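Local structure of Mn transporter subunit (Synechocystis sp. PCC 6803, 3UJP) at residues E29-V34 with K52-S57; Q46-D51 with A163-Y168. The protein probably serves as the solute-binding subunit of an ABC-type manganese importer, holding the metal ion for delivery to the membrane. One frame throughout, in Å; residues are numbered along the deposited sequence.

How the interactions relate
From the N terminus the chain runs through 29-34 into strand 33-36, climbs helix 39-49 and drops through 50-53 into strand 54-57. Interaction 1 closes this short beta-alpha-beta crossover by laying 52-57 beside 29-34. Interaction 2 closes a much longer loop of 111 residues, bringing the end of the same helix against 163-168 in the long helix 158-183. The segments alternate along the chain, so the two closures cross rather than nest. They meet directly: Lys-31 NZ probably hydrogen-bonds to Asp-51 O at 3.1 Å, and Val-55 packs on Gln-46 and Ala-49. Together they tie the edge of the N-terminal sheet, through its crossover helix, to helix 158-183.

Interaction 1: E29-V34 with K52-S57; sequences EEKKKV and KLVVES. With ZN (zinc ion), chain H.
Val-34 pairs in parallel with 52-57, gripping the residues that flank Val-55. Val-34 N donates to Val-54 O at 3.2 Å in a nearly straight bond (167° at the hydrogen) but lies well above that carbonyl's plane, while Val-34 O receives Glu-56 N at 3.0 Å, nearly along the C=O axis. The same oxygen is also approached by the CA-H of Val-55. Two residues before Val-34 the pairing slackens: Val-54 N to Lys-32 O is a weak bond of 3.5 Å.

Apolar contacts gather round Leu-53, whose two methyls part to serve two neighbours. Leu-53 CD1 meets Val-34 CG2 at 3.4 Å, and Leu-53 CD2 lies against Lys-32 CB at 3.5 Å, the aliphatic root of a lysine that then leads away. With CG1 anti to the backbone N (chi1 177°), Val-34 turns CG2 to the Leu-53 side.

On the sheet face of Lys-33 and Val-54, Lys-33 bends twice along its chain to bring its NZ within 3.5 Å of Glu-56 OE1, a long salt bridge; Glu-56 OE2 pairs with Arg-60, so one acid serves two cations. Farther out, Glu-30 OE1 binds a zinc ion at 2.5 Å together with Asp-51 of a neighbouring subunit.

The pairing joins the two strands of the beta-alpha-beta unit made with helix 39-49. Within this chain strand 54-57 is outermost in the four-stranded parallel sheet, and strand 33-36 lies between it and strand 83-86. Leu-153 and Phe-150 of helix 136-153 cover Val-34 and Leu-53 respectively, Tyr-161 of helix 158-183 also reaches Leu-53, and helix 39-49 lies against Val-55 through Val-45.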
loop_
_atom_site.group_PDB
_atom_site.type_symbol
_atom_site.label_atom_id
_atom_site.label_comp_id
_atom_site.label_asym_id
_atom_site.label_seq_id
_atom_site.Cartn_x
_atom_site.Cartn_y
_atom_site.Cartn_z
ATOM N N GLU A 29 -3.788 -14.938 3.367
ATOM C CA GLU A 29 -3.428 -14.678 1.979
ATOM C C GLU A 29 -3.467 -13.186 1.669
ATOM O O GLU A 29 -4.377 -12.476 2.098
ATOM C CB GLU A 29 -4.362 -15.435 1.032
ATOM C CG GLU A 29 -5.709 -15.789 1.641
ATOM C CD GLU A 29 -6.603 -16.543 0.677
ATOM O OE1 GLU A 29 -7.349 -17.437 1.132
ATOM O OE2 GLU A 29 -6.560 -16.244 -0.534
ATOM N N GLU A 30 -2.472 -12.715 0.923
ATOM C CA GLU A 30 -2.391 -11.306 0.555
ATOM C C GLU A 30 -3.654 -10.851 -0.167
ATOM O O GLU A 30 -4.541 -11.655 -0.454
ATOM C CB GLU A 30 -1.163 -11.052 -0.321
ATOM C CG GLU A 30 0.074 -10.627 0.452
ATOM C CD GLU A 30 0.393 -11.564 1.601
ATOM O OE1 GLU A 30 0.965 -11.097 2.610
ATOM O OE2 GLU A 30 0.073 -12.766 1.498
ATOM N N LYS A 31 -3.728 -9.556 -0.461
ATOM C CA LYS A 31 -4.880 -8.991 -1.151
ATOM C C LYS A 31 -4.767 -9.098 -2.668
ATOM O O LYS A 31 -3.666 -9.118 -3.219
ATOM C CB LYS A 31 -5.065 -7.529 -0.740
ATOM C CG LYS A 31 -4.468 -7.186 0.614
ATOM C CD LYS A 31 -4.759 -5.743 0.996
ATOM C CE LYS A 31 -3.582 -4.838 0.674
ATOM N NZ LYS A 31 -3.848 -3.424 1.056
ATOM N N LYS A 32 -5.912 -9.165 -3.339
ATOM C CA LYS A 32 -5.944 -9.270 -4.818
ATOM C C LYS A 32 -5.163 -8.122 -5.501
ATOM O O LYS A 32 -4.757 -7.172 -4.847
ATOM C CB LYS A 32 -7.380 -9.370 -5.372
ATOM C CG LYS A 32 -8.155 -10.625 -4.965
ATOM C CD LYS A 32 -7.387 -11.920 -5.283
ATOM C CE LYS A 32 -8.194 -13.172 -4.867
ATOM N NZ LYS A 32 -7.407 -14.434 -5.082
ATOM N N LYS A 33 -4.925 -8.208 -6.801
ATOM C CA LYS A 33 -4.212 -7.125 -7.471
ATOM C C LYS A 33 -4.983 -6.609 -8.687
ATOM O O LYS A 33 -5.239 -7.354 -9.622
ATOM C CB LYS A 33 -2.807 -7.566 -7.864
ATOM C CG LYS A 33 -1.697 -6.774 -7.172
ATOM C CD LYS A 33 -0.936 -5.847 -8.154
ATOM C CE LYS A 33 -0.097 -6.650 -9.182
ATOM N NZ LYS A 33 0.639 -5.774 -10.150
ATOM N N VAL A 34 -5.357 -5.332 -8.671
ATOM C CA VAL A 34 -6.197 -4.778 -9.731
ATOM C C VAL A 34 -5.465 -3.707 -10.532
ATOM O O VAL A 34 -4.858 -2.800 -9.961
ATOM C CB VAL A 34 -7.509 -4.205 -9.170
ATOM C CG1 VAL A 34 -8.324 -3.580 -10.266
ATOM C CG2 VAL A 34 -8.296 -5.290 -8.512
ATOM N N LYS A 52 -8.973 -3.096 0.918
ATOM C CA LYS A 52 -9.257 -4.504 0.535
ATOM C C LYS A 52 -8.578 -5.076 -0.741
ATOM O O LYS A 52 -8.295 -6.264 -0.782
ATOM C CB LYS A 52 -10.759 -4.764 0.447
ATOM C CG LYS A 52 -11.498 -4.481 1.715
ATOM C CD LYS A 52 -10.901 -5.260 2.878
ATOM C CE LYS A 52 -11.556 -4.902 4.203
ATOM N NZ LYS A 52 -11.451 -3.431 4.492
ATOM N N LEU A 53 -8.360 -4.257 -1.776
ATOM C CA LEU A 53 -7.551 -4.628 -2.949
ATOM C C LEU A 53 -6.421 -3.624 -3.085
ATOM O O LEU A 53 -6.361 -2.617 -2.362
ATOM C CB LEU A 53 -8.370 -4.600 -4.240
ATOM C CG LEU A 53 -9.631 -5.469 -4.316
ATOM C CD1 LEU A 53 -10.255 -5.443 -5.709
ATOM C CD2 LEU A 53 -9.366 -6.909 -3.889
ATOM N N VAL A 54 -5.524 -3.885 -4.020
ATOM C CA VAL A 54 -4.417 -2.962 -4.231
ATOM C C VAL A 54 -4.414 -2.495 -5.672
ATOM O O VAL A 54 -4.058 -3.239 -6.586
ATOM C CB VAL A 54 -3.035 -3.528 -3.786
ATOM C CG1 VAL A 54 -3.055 -5.034 -3.694
ATOM C CG2 VAL A 54 -1.917 -3.025 -4.700
ATOM N N VAL A 55 -4.848 -1.253 -5.857
ATOM C CA VAL A 55 -5.115 -0.733 -7.171
ATOM C C VAL A 55 -3.903 -0.037 -7.694
ATOM O O VAL A 55 -3.230 0.684 -6.952
ATOM C CB VAL A 55 -6.206 0.279 -7.106
ATOM C CG1 VAL A 55 -6.426 0.835 -8.488
ATOM C CG2 VAL A 55 -7.449 -0.372 -6.547
ATOM N N GLU A 56 -3.628 -0.233 -8.974
ATOM C CA GLU A 56 -2.466 0.383 -9.568
ATOM C C GLU A 56 -2.784 0.779 -10.993
ATOM O O GLU A 56 -3.695 0.235 -11.601
ATOM C CB GLU A 56 -1.321 -0.605 -9.521
ATOM C CG GLU A 56 0.023 -0.061 -9.904
ATOM C CD GLU A 56 1.082 -1.156 -9.849
ATOM O OE1 GLU A 56 0.707 -2.312 -9.505
ATOM O OE2 GLU A 56 2.272 -0.866 -10.151
ATOM N N SER A 57 -2.045 1.743 -11.513
ATOM C CA SER A 57 -2.270 2.244 -12.849
ATOM C C SER A 57 -1.151 1.808 -13.801
ATOM O O SER A 57 -0.011 1.586 -13.371
ATOM C CB SER A 57 -2.295 3.760 -12.793
ATOM O OG SER A 57 -2.785 4.353 -13.993
HETATM ZN ZN ZN H . 2.167 -10.659 4.742
#

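Interaction 2: Q46-D51 with A163-Y168; sequences QNVAGD and ANAAVY. With ZN (zinc ion), chain B.
Asn-47 lies flat on the ring of Tyr-168. Asn-47 CB sits 3.6 Å from the Tyr-168 ring centroid, almost on the normal, as a CH-pi contact, and the amide, turned only 3° from the ring plane, stacks with Asn-47 CG 3.6 Å from Tyr-168 CE1. One turn back, Asn-164 ND2 gives a hydrogen bond of 3.0 Å to Val-48 O, approaching from above the carbonyl plane. Val-48 CG1 adds a loose apolar touch to Ala-165 CB.

Outside this shell, Asn-47 ND2 hydrogen-bonds to Asp-43 O, which restrains the rotation of the stacked amide. With Tyr-168 CG anti to the backbone N (chi1 -157°), the ring meets Asn-47. A serine at Tyr-168 would probably leave the Asn-47 side chain without the flat surface it rests on and open a gap between the helices. Gly-50 is the first residue beyond the helix to leave helical angles, with positive phi; a CB there would press on Ala-49 O. Both carboxylate oxygens of Asp-51 bind a zinc ion, shared with Glu-30 of a neighbouring subunit.

Helix 136-153 lines the same seam, touching Val-48 through Ile-146 and Tyr-168 through Val-143. Helix 158-183 is consistent with the long helix linking the two lobes in metal-binding proteins of ABC importers.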
loop_
_atom_site.group_PDB
_atom_site.type_symbol
_atom_site.label_atom_id
_atom_site.label_comp_id
_atom_site.label_asym_id
_atom_site.label_seq_id
_atom_site.Cartn_x
_atom_site.Cartn_y
_atom_site.Cartn_z
ATOM N N GLN A 46 -9.811 2.776 -6.741
ATOM C CA GLN A 46 -9.224 2.803 -5.410
ATOM C C GLN A 46 -10.287 3.273 -4.418
ATOM O O GLN A 46 -10.223 2.972 -3.225
ATOM C CB GLN A 46 -7.951 3.665 -5.354
ATOM C CG GLN A 46 -7.552 4.130 -3.936
ATOM C CD GLN A 46 -6.836 3.058 -3.071
ATOM O OE1 GLN A 46 -7.260 1.895 -2.977
ATOM N NE2 GLN A 46 -5.744 3.474 -2.416
ATOM N N ASN A 47 -11.290 3.984 -4.925
ATOM C CA ASN A 47 -12.337 4.479 -4.061
ATOM C C ASN A 47 -13.438 3.485 -3.755
ATOM O O ASN A 47 -14.130 3.659 -2.772
ATOM C CB ASN A 47 -12.872 5.838 -4.522
ATOM C CG ASN A 47 -12.275 6.984 -3.712
ATOM O OD1 ASN A 47 -12.558 7.098 -2.522
ATOM N ND2 ASN A 47 -11.429 7.813 -4.342
ATOM N N VAL A 48 -13.567 2.423 -4.546
ATOM C CA VAL A 48 -14.521 1.346 -4.245
ATOM C C VAL A 48 -13.848 0.181 -3.514
ATOM O O VAL A 48 -14.500 -0.624 -2.841
ATOM C CB VAL A 48 -15.170 0.778 -5.515
ATOM C CG1 VAL A 48 -15.971 -0.472 -5.191
ATOM C CG2 VAL A 48 -16.046 1.822 -6.199
ATOM N N ALA A 49 -12.533 0.076 -3.649
ATOM C CA ALA A 49 -11.819 -1.093 -3.132
ATOM C C ALA A 49 -11.337 -0.891 -1.691
ATOM O O ALA A 49 -11.411 -1.786 -0.863
ATOM C CB ALA A 49 -10.655 -1.449 -4.041
ATOM N N GLY A 50 -10.858 0.296 -1.381
ATOM C CA GLY A 50 -10.477 0.561 -0.023
ATOM C C GLY A 50 -9.125 -0.040 0.155
ATOM O O GLY A 50 -8.326 -0.070 -0.785
ATOM N N ASP A 51 -8.872 -0.494 1.374
ATOM C CA ASP A 51 -7.649 -1.194 1.670
ATOM C C ASP A 51 -7.803 -2.699 1.438
ATOM O O ASP A 51 -6.856 -3.464 1.688
ATOM C CB ASP A 51 -7.106 -0.841 3.066
ATOM C CG ASP A 51 -8.176 -0.832 4.146
ATOM O OD1 ASP A 51 -9.133 -1.637 4.108
ATOM O OD2 ASP A 51 -8.049 -0.026 5.087
ATOM N N ALA A 163 -20.335 -1.006 0.458
ATOM C CA ALA A 163 -20.277 0.082 1.403
ATOM C C ALA A 163 -19.440 1.218 0.867
ATOM O O ALA A 163 -19.726 2.368 1.149
ATOM C CB ALA A 163 -19.706 -0.400 2.687
ATOM N N ASN A 164 -18.389 0.900 0.118
ATOM C CA ASN A 164 -17.544 1.928 -0.474
ATOM C C ASN A 164 -18.248 2.496 -1.690
ATOM O O ASN A 164 -18.217 3.690 -1.931
ATOM C CB ASN A 164 -16.170 1.367 -0.886
ATOM C CG ASN A 164 -15.327 0.900 0.298
ATOM O OD1 ASN A 164 -15.474 1.390 1.404
ATOM N ND2 ASN A 164 -14.425 -0.046 0.055
ATOM N N ALA A 165 -18.894 1.636 -2.462
ATOM C CA ALA A 165 -19.540 2.092 -3.684
ATOM C C ALA A 165 -20.703 2.992 -3.313
ATOM O O ALA A 165 -20.892 4.053 -3.897
ATOM C CB ALA A 165 -20.019 0.916 -4.504
ATOM N N ALA A 166 -21.482 2.552 -2.326
ATOM C CA ALA A 166 -22.555 3.354 -1.741
ATOM C C ALA A 166 -22.081 4.776 -1.429
ATOM O O ALA A 166 -22.616 5.762 -1.952
ATOM C CB ALA A 166 -23.057 2.677 -0.468
ATOM N N VAL A 167 -21.077 4.862 -0.559
ATOM C CA VAL A 167 -20.482 6.127 -0.161
ATOM C C VAL A 167 -19.895 6.903 -1.350
ATOM O O VAL A 167 -20.021 8.107 -1.425
ATOM C CB VAL A 167 -19.397 5.907 0.916
ATOM C CG1 VAL A 167 -18.520 7.144 1.097
ATOM C CG2 VAL A 167 -20.030 5.490 2.210
ATOM N N TYR A 168 -19.247 6.233 -2.293
ATOM C CA TYR A 168 -18.698 6.957 -3.441
ATOM C C TYR A 168 -19.858 7.400 -4.341
ATOM O O TYR A 168 -19.882 8.537 -4.799
ATOM C CB TYR A 168 -17.654 6.108 -4.194
ATOM C CG TYR A 168 -16.680 6.918 -5.011
ATOM C CD1 TYR A 168 -16.003 7.977 -4.446
ATOM C CD2 TYR A 168 -16.424 6.624 -6.356
ATOM C CE1 TYR A 168 -15.085 8.741 -5.196
ATOM C CE2 TYR A 168 -15.519 7.386 -7.119
ATOM C CZ TYR A 168 -14.842 8.444 -6.530
ATOM O OH TYR A 168 -13.943 9.227 -7.249
HETATM ZN ZN ZN B . -9.886 -0.907 6.499
#